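Local coordinates for protein pectate lyase (Cellvibrio cellulosa, PDB 1GXM) that cleaves pectate (polygalacturonate) by anti-beta-elimination, this chain being the catalytic module of a longer family 10 polysaccharide lyase, at residues K173-I178 with L223-T228; L189-A194 with S217-V222. All blocks are in the same frame, centred on the assembly; numbering follows the deposited sequence.

Contact 1 (K173-I178 with L223-T228)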
ATOM      1  N   LYS A 173     -12.251  -5.773   8.767  1.00 10.92           N
ATOM      2  CA  LYS A 173     -11.821  -4.725   9.680  1.00 10.98           C
ATOM      3  C   LYS A 173     -10.959  -3.699   8.956  1.00  9.89           C
ATOM      4  O   LYS A 173     -11.085  -2.530   9.198  1.00 10.26           O
ATOM      5  CB  LYS A 173     -11.046  -5.310  10.853  1.00 10.94           C
ATOM      6  CG  LYS A 173     -11.922  -6.052  11.844  1.00 12.41           C
ATOM      7  CD  LYS A 173     -11.105  -6.886  12.827  1.00 14.77           C
ATOM      8  CE  LYS A 173     -10.202  -6.071  13.694  1.00 15.93           C
ATOM      9  NZ  LYS A 173      -9.516  -6.952  14.672  1.00 17.71           N
ATOM     10  N   GLY A 174     -10.064  -4.162   8.097  1.00 10.04           N
ATOM     11  CA  GLY A 174      -9.206  -3.259   7.347  1.00 10.23           C
ATOM     12  C   GLY A 174     -10.005  -2.375   6.424  1.00 10.23           C
ATOM     13  O   GLY A 174      -9.737  -1.175   6.264  1.00  9.65           O
ATOM     14  N   THR A 175     -11.017  -2.972   5.809  1.00  9.98           N
ATOM     15  CA  THR A 175     -11.896  -2.214   4.942  1.00 10.01           C
ATOM     16  C   THR A 175     -12.651  -1.164   5.723  1.00  9.66           C
ATOM     17  O   THR A 175     -12.784  -0.029   5.289  1.00  9.85           O
ATOM     18  CB  THR A 175     -12.869  -3.158   4.243  1.00 10.68           C
ATOM     19  OG1 THR A 175     -12.141  -4.064   3.414  1.00 12.86           O
ATOM     20  CG2 THR A 175     -13.754  -2.398   3.286  1.00 11.49           C
ATOM     21  N   ASP A 176     -13.190  -1.560   6.870  1.00  9.89           N
ATOM     22  CA  ASP A 176     -13.879  -0.646   7.746  1.00 10.99           C
ATOM     23  C   ASP A 176     -12.964   0.523   8.097  1.00  9.72           C
ATOM     24  O   ASP A 176     -13.380   1.675   8.074  1.00 10.48           O
ATOM     25  CB  ASP A 176     -14.354  -1.391   8.990  1.00 11.83           C
ATOM     26  CG  ASP A 176     -15.224  -0.552   9.860  1.00 13.46           C
ATOM     27  OD1 ASP A 176     -16.385  -0.304   9.471  1.00 17.16           O
ATOM     28  OD2 ASP A 176     -14.811  -0.087  10.937  1.00 15.41           O
ATOM     29  N   TYR A 177     -11.717   0.208   8.474  1.00  9.60           N
ATOM     30  CA  TYR A 177     -10.750   1.252   8.775  1.00  9.41           C
ATOM     31  C   TYR A 177     -10.598   2.251   7.622  1.00  9.08           C
ATOM     32  O   TYR A 177     -10.640   3.461   7.797  1.00  8.93           O
ATOM     33  CB  TYR A 177      -9.373   0.650   9.146  1.00  9.25           C
ATOM     34  CG  TYR A 177      -8.446   1.742   9.538  1.00  8.79           C
ATOM     35  CD1 TYR A 177      -7.705   2.427   8.579  1.00  9.63           C
ATOM     36  CD2 TYR A 177      -8.379   2.175  10.846  1.00  9.41           C
ATOM     37  CE1 TYR A 177      -6.948   3.476   8.914  1.00 10.10           C
ATOM     38  CE2 TYR A 177      -7.611   3.231  11.196  1.00  9.28           C
ATOM     39  CZ  TYR A 177      -6.882   3.892  10.216  1.00  9.13           C
ATOM     40  OH  TYR A 177      -6.129   4.991  10.543  1.00  9.74           O
ATOM     41  N   ILE A 178     -10.375   1.708   6.442  1.00  8.75           N
ATOM     42  CA  ILE A 178     -10.159   2.514   5.255  1.00  8.81           C
ATOM     43  C   ILE A 178     -11.346   3.436   4.995  1.00  8.97           C
ATOM     44  O   ILE A 178     -11.188   4.605   4.725  1.00  8.82           O
ATOM     45  CB  ILE A 178      -9.857   1.609   4.059  1.00  8.35           C
ATOM     46  CG1 ILE A 178      -8.436   1.053   4.199  1.00  9.12           C
ATOM     47  CG2 ILE A 178     -10.023   2.352   2.753  1.00  9.89           C
ATOM     48  CD1 ILE A 178      -8.162  -0.074   3.295  1.00  9.07           C
ATOM     49  N   LEU A 223      -7.436   2.471  -3.176  1.00  8.43           N
ATOM     50  CA  LEU A 223      -8.549   2.291  -4.100  1.00  8.58           C
ATOM     51  C   LEU A 223      -8.517   0.931  -4.781  1.00  8.44           C
ATOM     52  O   LEU A 223      -9.527   0.266  -4.920  1.00  9.51           O
ATOM     53  CB  LEU A 223      -8.580   3.411  -5.127  1.00  8.78           C
ATOM     54  CG  LEU A 223      -8.931   4.757  -4.523  1.00  9.11           C
ATOM     55  CD1 LEU A 223      -8.644   5.892  -5.507  1.00  9.08           C
ATOM     56  CD2 LEU A 223     -10.375   4.842  -4.068  1.00  9.46           C
ATOM     57  N   ALA A 224      -7.340   0.513  -5.194  1.00  8.44           N
ATOM     58  CA  ALA A 224      -7.195  -0.774  -5.846  1.00  9.24           C
ATOM     59  C   ALA A 224      -7.631  -1.880  -4.881  1.00  9.41           C
ATOM     60  O   ALA A 224      -8.362  -2.793  -5.262  1.00  9.96           O
ATOM     61  CB  ALA A 224      -5.771  -0.970  -6.285  1.00  9.40           C
ATOM     62  N   PHE A 225      -7.197  -1.815  -3.631  1.00  9.32           N
ATOM     63  CA  PHE A 225      -7.662  -2.785  -2.649  1.00  9.42           C
ATOM     64  C   PHE A 225      -9.181  -2.752  -2.496  1.00  9.99           C
ATOM     65  O   PHE A 225      -9.829  -3.791  -2.489  1.00 10.28           O
ATOM     66  CB  PHE A 225      -7.034  -2.579  -1.276  1.00  9.74           C
ATOM     67  CG  PHE A 225      -7.760  -3.332  -0.231  1.00 10.51           C
ATOM     68  CD1 PHE A 225      -7.710  -4.710  -0.201  1.00 10.30           C
ATOM     69  CD2 PHE A 225      -8.609  -2.672   0.629  1.00 11.42           C
ATOM     70  CE1 PHE A 225      -8.485  -5.414   0.709  1.00 11.47           C
ATOM     71  CE2 PHE A 225      -9.381  -3.366   1.515  1.00 10.84           C
ATOM     72  CZ  PHE A 225      -9.297  -4.738   1.566  1.00 11.99           C
ATOM     73  N   LEU A 226      -9.753  -1.572  -2.349  1.00  9.69           N
ATOM     74  CA  LEU A 226     -11.204  -1.480  -2.208  1.00 10.16           C
ATOM     75  C   LEU A 226     -11.923  -2.084  -3.378  1.00 10.60           C
ATOM     76  O   LEU A 226     -12.983  -2.677  -3.202  1.00 10.79           O
ATOM     77  CB  LEU A 226     -11.663  -0.050  -1.996  1.00  9.75           C
ATOM     78  CG  LEU A 226     -11.341   0.548  -0.637  1.00 10.71           C
ATOM     79  CD1 LEU A 226     -11.777   2.016  -0.678  1.00 12.25           C
ATOM     80  CD2 LEU A 226     -11.994  -0.179   0.523  1.00 10.68           C
ATOM     81  N   MET A 227     -11.346  -1.964  -4.562  1.00 10.48           N
ATOM     82  CA  MET A 227     -11.927  -2.492  -5.766  1.00 10.97           C
ATOM     83  C   MET A 227     -11.855  -4.022  -5.845  1.00 11.81           C
ATOM     84  O   MET A 227     -12.493  -4.595  -6.723  1.00 12.84           O
ATOM     85  CB  MET A 227     -11.289  -1.831  -6.983  1.00 10.89           C
ATOM     86  CG  MET A 227     -11.730  -0.403  -7.117  1.00 11.35           C
ATOM     87  SD  MET A 227     -10.852   0.539  -8.339  1.00 14.31           S
ATOM     88  CE  MET A 227     -11.833   0.274  -9.800  1.00 16.01           C
ATOM     89  N   THR A 228     -11.112  -4.670  -4.951  1.00 11.44           N
ATOM     90  CA  THR A 228     -11.125  -6.128  -4.870  1.00 12.30           C
ATOM     91  C   THR A 228     -12.291  -6.616  -3.999  1.00 12.57           C
ATOM     92  O   THR A 228     -12.583  -7.807  -3.984  1.00 13.98           O
ATOM     93  CB  THR A 228      -9.824  -6.725  -4.276  1.00 12.55           C
ATOM     94  OG1 THR A 228      -9.743  -6.413  -2.871  1.00 13.11           O
ATOM     95  CG2 THR A 228      -8.532  -6.189  -4.953  1.00 13.39           C
TER

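Contact 2 (L189-A194 with S217-V222)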
ATOM      1  N   LEU A 189     -16.047  13.428   0.128  1.00 14.53           N
ATOM      2  CA  LEU A 189     -15.163  12.291   0.312  1.00 13.26           C
ATOM      3  C   LEU A 189     -14.028  12.332  -0.712  1.00 11.53           C
ATOM      4  O   LEU A 189     -14.280  12.522  -1.899  1.00 11.85           O
ATOM      5  CB  LEU A 189     -15.948  11.001   0.131  1.00 14.57           C
ATOM      6  CG  LEU A 189     -15.488   9.753   0.819  1.00 17.04           C
ATOM      7  CD1 LEU A 189     -15.285   9.921   2.341  1.00 16.25           C
ATOM      8  CD2 LEU A 189     -16.548   8.663   0.554  1.00 17.81           C
ATOM      9  N   THR A 190     -12.787  12.136  -0.258  1.00  9.54           N
ATOM     10  CA  THR A 190     -11.614  12.211  -1.130  1.00  9.13           C
ATOM     11  C   THR A 190     -10.797  10.944  -1.021  1.00  8.75           C
ATOM     12  O   THR A 190     -11.236   9.914  -1.463  1.00  8.69           O
ATOM     13  CB  THR A 190     -10.780  13.495  -0.886  1.00  9.20           C
ATOM     14  OG1 THR A 190     -10.317  13.579   0.467  1.00  9.22           O
ATOM     15  CG2 THR A 190     -11.643  14.749  -1.140  1.00  9.01           C
ATOM     16  N   VAL A 191      -9.605  11.021  -0.439  1.00  7.85           N
ATOM     17  CA  VAL A 191      -8.684   9.892  -0.401  1.00  7.77           C
ATOM     18  C   VAL A 191      -8.047   9.804   0.987  1.00  7.76           C
ATOM     19  O   VAL A 191      -8.710  10.106   1.975  1.00  8.59           O
ATOM     20  CB  VAL A 191      -7.680   9.913  -1.570  1.00  8.63           C
ATOM     21  CG1 VAL A 191      -8.407   9.721  -2.879  1.00  8.18           C
ATOM     22  CG2 VAL A 191      -6.827  11.182  -1.589  1.00  9.11           C
ATOM     23  N   TRP A 192      -6.796   9.366   1.062  1.00  7.08           N
ATOM     24  CA  TRP A 192      -6.163   9.064   2.321  1.00  7.05           C
ATOM     25  C   TRP A 192      -4.809   9.719   2.382  1.00  6.80           C
ATOM     26  O   TRP A 192      -4.170   9.975   1.375  1.00  8.04           O
ATOM     27  CB  TRP A 192      -5.961   7.536   2.497  1.00  7.25           C
ATOM     28  CG  TRP A 192      -7.252   6.808   2.501  1.00  8.01           C
ATOM     29  CD1 TRP A 192      -7.972   6.441   3.591  1.00  8.16           C
ATOM     30  CD2 TRP A 192      -8.036   6.443   1.363  1.00  7.53           C
ATOM     31  NE1 TRP A 192      -9.140   5.851   3.205  1.00  9.11           N
ATOM     32  CE2 TRP A 192      -9.210   5.833   1.842  1.00  7.53           C
ATOM     33  CE3 TRP A 192      -7.846   6.537  -0.015  1.00  8.54           C
ATOM     34  CZ2 TRP A 192     -10.200   5.354   0.993  1.00  9.14           C
ATOM     35  CZ3 TRP A 192      -8.813   6.072  -0.852  1.00  8.40           C
ATOM     36  CH2 TRP A 192      -9.996   5.506  -0.353  1.00  8.58           C
ATOM     37  N   CYS A 193      -4.364   9.954   3.597  1.00  7.18           N
ATOM     38  CA  CYS A 193      -2.983  10.291   3.890  1.00  7.40           C
ATOM     39  C   CYS A 193      -2.150   9.031   3.827  1.00  7.19           C
ATOM     40  O   CYS A 193      -2.646   7.933   3.926  1.00  8.06           O
ATOM     41  CB  CYS A 193      -2.903  10.910   5.296  1.00  7.38           C
ATOM     42  SG  CYS A 193      -1.357  11.733   5.646  1.00  8.36           S
ATOM     43  N   ALA A 194      -0.844   9.186   3.685  1.00  7.51           N
ATOM     44  CA  ALA A 194       0.030   8.023   3.667  1.00  7.54           C
ATOM     45  C   ALA A 194       0.023   7.288   4.997  1.00  7.71           C
ATOM     46  O   ALA A 194       0.335   6.118   5.056  1.00  7.85           O
ATOM     47  CB  ALA A 194       1.419   8.383   3.279  1.00  7.40           C
ATOM     48  N   SER A 217       0.250   9.432  -4.033  1.00  8.55           N
ATOM     49  CA  SER A 217       0.951   8.188  -4.324  1.00  9.31           C
ATOM     50  C   SER A 217       0.275   6.974  -3.720  1.00  9.79           C
ATOM     51  O   SER A 217       0.118   5.969  -4.377  1.00 11.86           O
ATOM     52  CB  SER A 217       2.381   8.276  -3.810  1.00 10.08           C
ATOM     53  OG  SER A 217       2.387   8.758  -2.482  1.00 11.02           O
ATOM     54  N   GLU A 218      -0.126   7.054  -2.466  1.00  8.48           N
ATOM     55  CA  GLU A 218      -0.593   5.858  -1.761  1.00  8.55           C
ATOM     56  C   GLU A 218      -2.069   5.613  -1.920  1.00  8.22           C
ATOM     57  O   GLU A 218      -2.533   4.505  -1.688  1.00  9.20           O
ATOM     58  CB  GLU A 218      -0.239   5.907  -0.266  1.00  9.11           C
ATOM     59  CG  GLU A 218       1.220   6.191   0.019  1.00 10.45           C
ATOM     60  CD  GLU A 218       2.189   5.178  -0.550  1.00 12.03           C
ATOM     61  OE1 GLU A 218       1.785   4.117  -1.047  1.00 13.30           O
ATOM     62  OE2 GLU A 218       3.387   5.454  -0.453  1.00 15.07           O
ATOM     63  N   SER A 219      -2.816   6.627  -2.319  1.00  7.41           N
ATOM     64  CA  SER A 219      -4.252   6.460  -2.398  1.00  7.66           C
ATOM     65  C   SER A 219      -4.653   5.554  -3.552  1.00  7.97           C
ATOM     66  O   SER A 219      -5.705   4.962  -3.507  1.00  8.29           O
ATOM     67  CB  SER A 219      -4.934   7.802  -2.475  1.00  7.86           C
ATOM     68  OG  SER A 219      -4.806   8.469  -1.242  1.00  7.89           O
ATOM     69  N   VAL A 220      -3.788   5.395  -4.550  1.00  8.50           N
ATOM     70  CA  VAL A 220      -4.039   4.488  -5.671  1.00  9.01           C
ATOM     71  C   VAL A 220      -4.225   3.064  -5.168  1.00  8.51           C
ATOM     72  O   VAL A 220      -5.212   2.396  -5.467  1.00  9.48           O
ATOM     73  CB  VAL A 220      -2.869   4.511  -6.656  1.00  9.75           C
ATOM     74  CG1 VAL A 220      -3.052   3.474  -7.755  1.00 11.24           C
ATOM     75  CG2 VAL A 220      -2.687   5.910  -7.232  1.00 11.08           C
ATOM     76  N   GLY A 221      -3.280   2.601  -4.361  1.00  8.23           N
ATOM     77  CA  GLY A 221      -3.323   1.239  -3.878  1.00  8.56           C
ATOM     78  C   GLY A 221      -4.491   1.000  -2.954  1.00  8.28           C
ATOM     79  O   GLY A 221      -5.030  -0.103  -2.897  1.00  8.37           O
ATOM     80  N   VAL A 222      -4.865   2.012  -2.188  1.00  8.51           N
ATOM     81  CA  VAL A 222      -6.021   1.869  -1.298  1.00  8.22           C
ATOM     82  C   VAL A 222      -7.270   1.652  -2.148  1.00  8.21           C
ATOM     83  O   VAL A 222      -8.082   0.775  -1.889  1.00  8.54           O
ATOM     84  CB  VAL A 222      -6.198   3.098  -0.407  1.00  8.18           C
ATOM     85  CG1 VAL A 222      -7.437   2.928   0.457  1.00  9.12           C
ATOM     86  CG2 VAL A 222      -4.992   3.310   0.488  1.00  9.34           C
TER
HETATM   87  O   HOH W   1      -2.994   6.925   0.951  1.00 27.16           O

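Contact 1 (K173-I178 with L223-T228)
Thr175 and Ile178, one turn apart on helix 161-181, meet Phe225 and Leu226 of helix 219-226 in a compact four-residue contact that buries about 195 Å². Each side chain of the first pair divides its atoms between the two opposing residues. Thr175 has OG1 beside its backbone N (chi1 -63°), a setting that places this oxygen at the edge of the Phe225 ring, 3.4 Å from CE2, while its hydrogen bond goes back to Val171 O in its own helix. The other branch of Thr175, CG2, turns to Leu226 and stops 4.0 Å from CD2. Ile178 likewise sends CD1 obliquely onto Phe225, 3.7 Å from CD2, and seats CG2 in the fork of Leu226, 3.9 Å from both CD1 and CD2 of that leucine. Phe225 holds CG anti to its backbone N (chi1 165°), which carries the ring across to Thr175 OG1 and Ile178 CD1. Within 223-228, Phe225 O accepts from Thr228 OG1 (2.7 Å) as well as Thr228 N. Leu141 of helix 136-148 touches Ile178 and Phe225, and helix 233-246 borders Thr175 and Leu226. This apolar packing of helix 161-181 against helix 219-226 belongs to the helical core of the (alpha/alpha)3 barrel of family 10 pectate lyases.

Contact 2 (L189-A194 with S217-V222)
A methyl of Val222 sits on the indole of Trp192 where a loop between two short strands, 188-189 and 195-196, runs past the N-terminal part of helix 219-226, in the (alpha/alpha)3 barrel part of the lyase module. The apolar part of the contact is a CH-pi interaction. Val222 CG1 stands 3.4 Å from the centroid of the six-membered ring of Trp192 and only 1° off its normal, which means that this methyl is centred over the benzo ring. Val222 holds CG1 anti to its backbone N (chi1 178°) to reach that spot. A second apolar touch brings Ala194 CB within 3.9 Å of Glu218 CG; the Glu218 chain bends beyond this carbon, and its carboxylate accepts from the backbone N atoms of Asp134 and Asn135.

Polar contacts converge on Ser219 OG. It accepts a nearly straight bond from Trp192 N (3.2 Å, 161°) and another from a water that also donates weakly to Cys193 O, while its own hydroxyl bonds to Ser215 O. Three bonds grip this oxygen; two go directly to backbone atoms, and the third leads through the water to Cys193.

Packing around the same oxygen is close: it lies in the plane of the indole at its edge, 3.8 Å from Trp192 CE3, and close by, Val191 CB comes within 3.2 Å of Ser219 OG.

Helix 219-226 is shared: contact 2 uses its N-terminal part and contact 1 continues from the very next residue, with the two centres 11 Å apart. Along the chain the order is 173-178, 189-194, 217-222, 223-228, so both segments of contact 2 fall between the two of contact 1. The two also join directly. Trp192 NE1 probably donates to Ile178 O (2.8 Å), and Ile178 CG2 packs 3.5 Å from Val222 CG1, while Leu223 and Leu226 border the indole's outer ring atoms. One continuous buried core thus links helix 161-181, helix 219-226 and the intervening loop, all within the pectic acid lyase family region of the catalytic module.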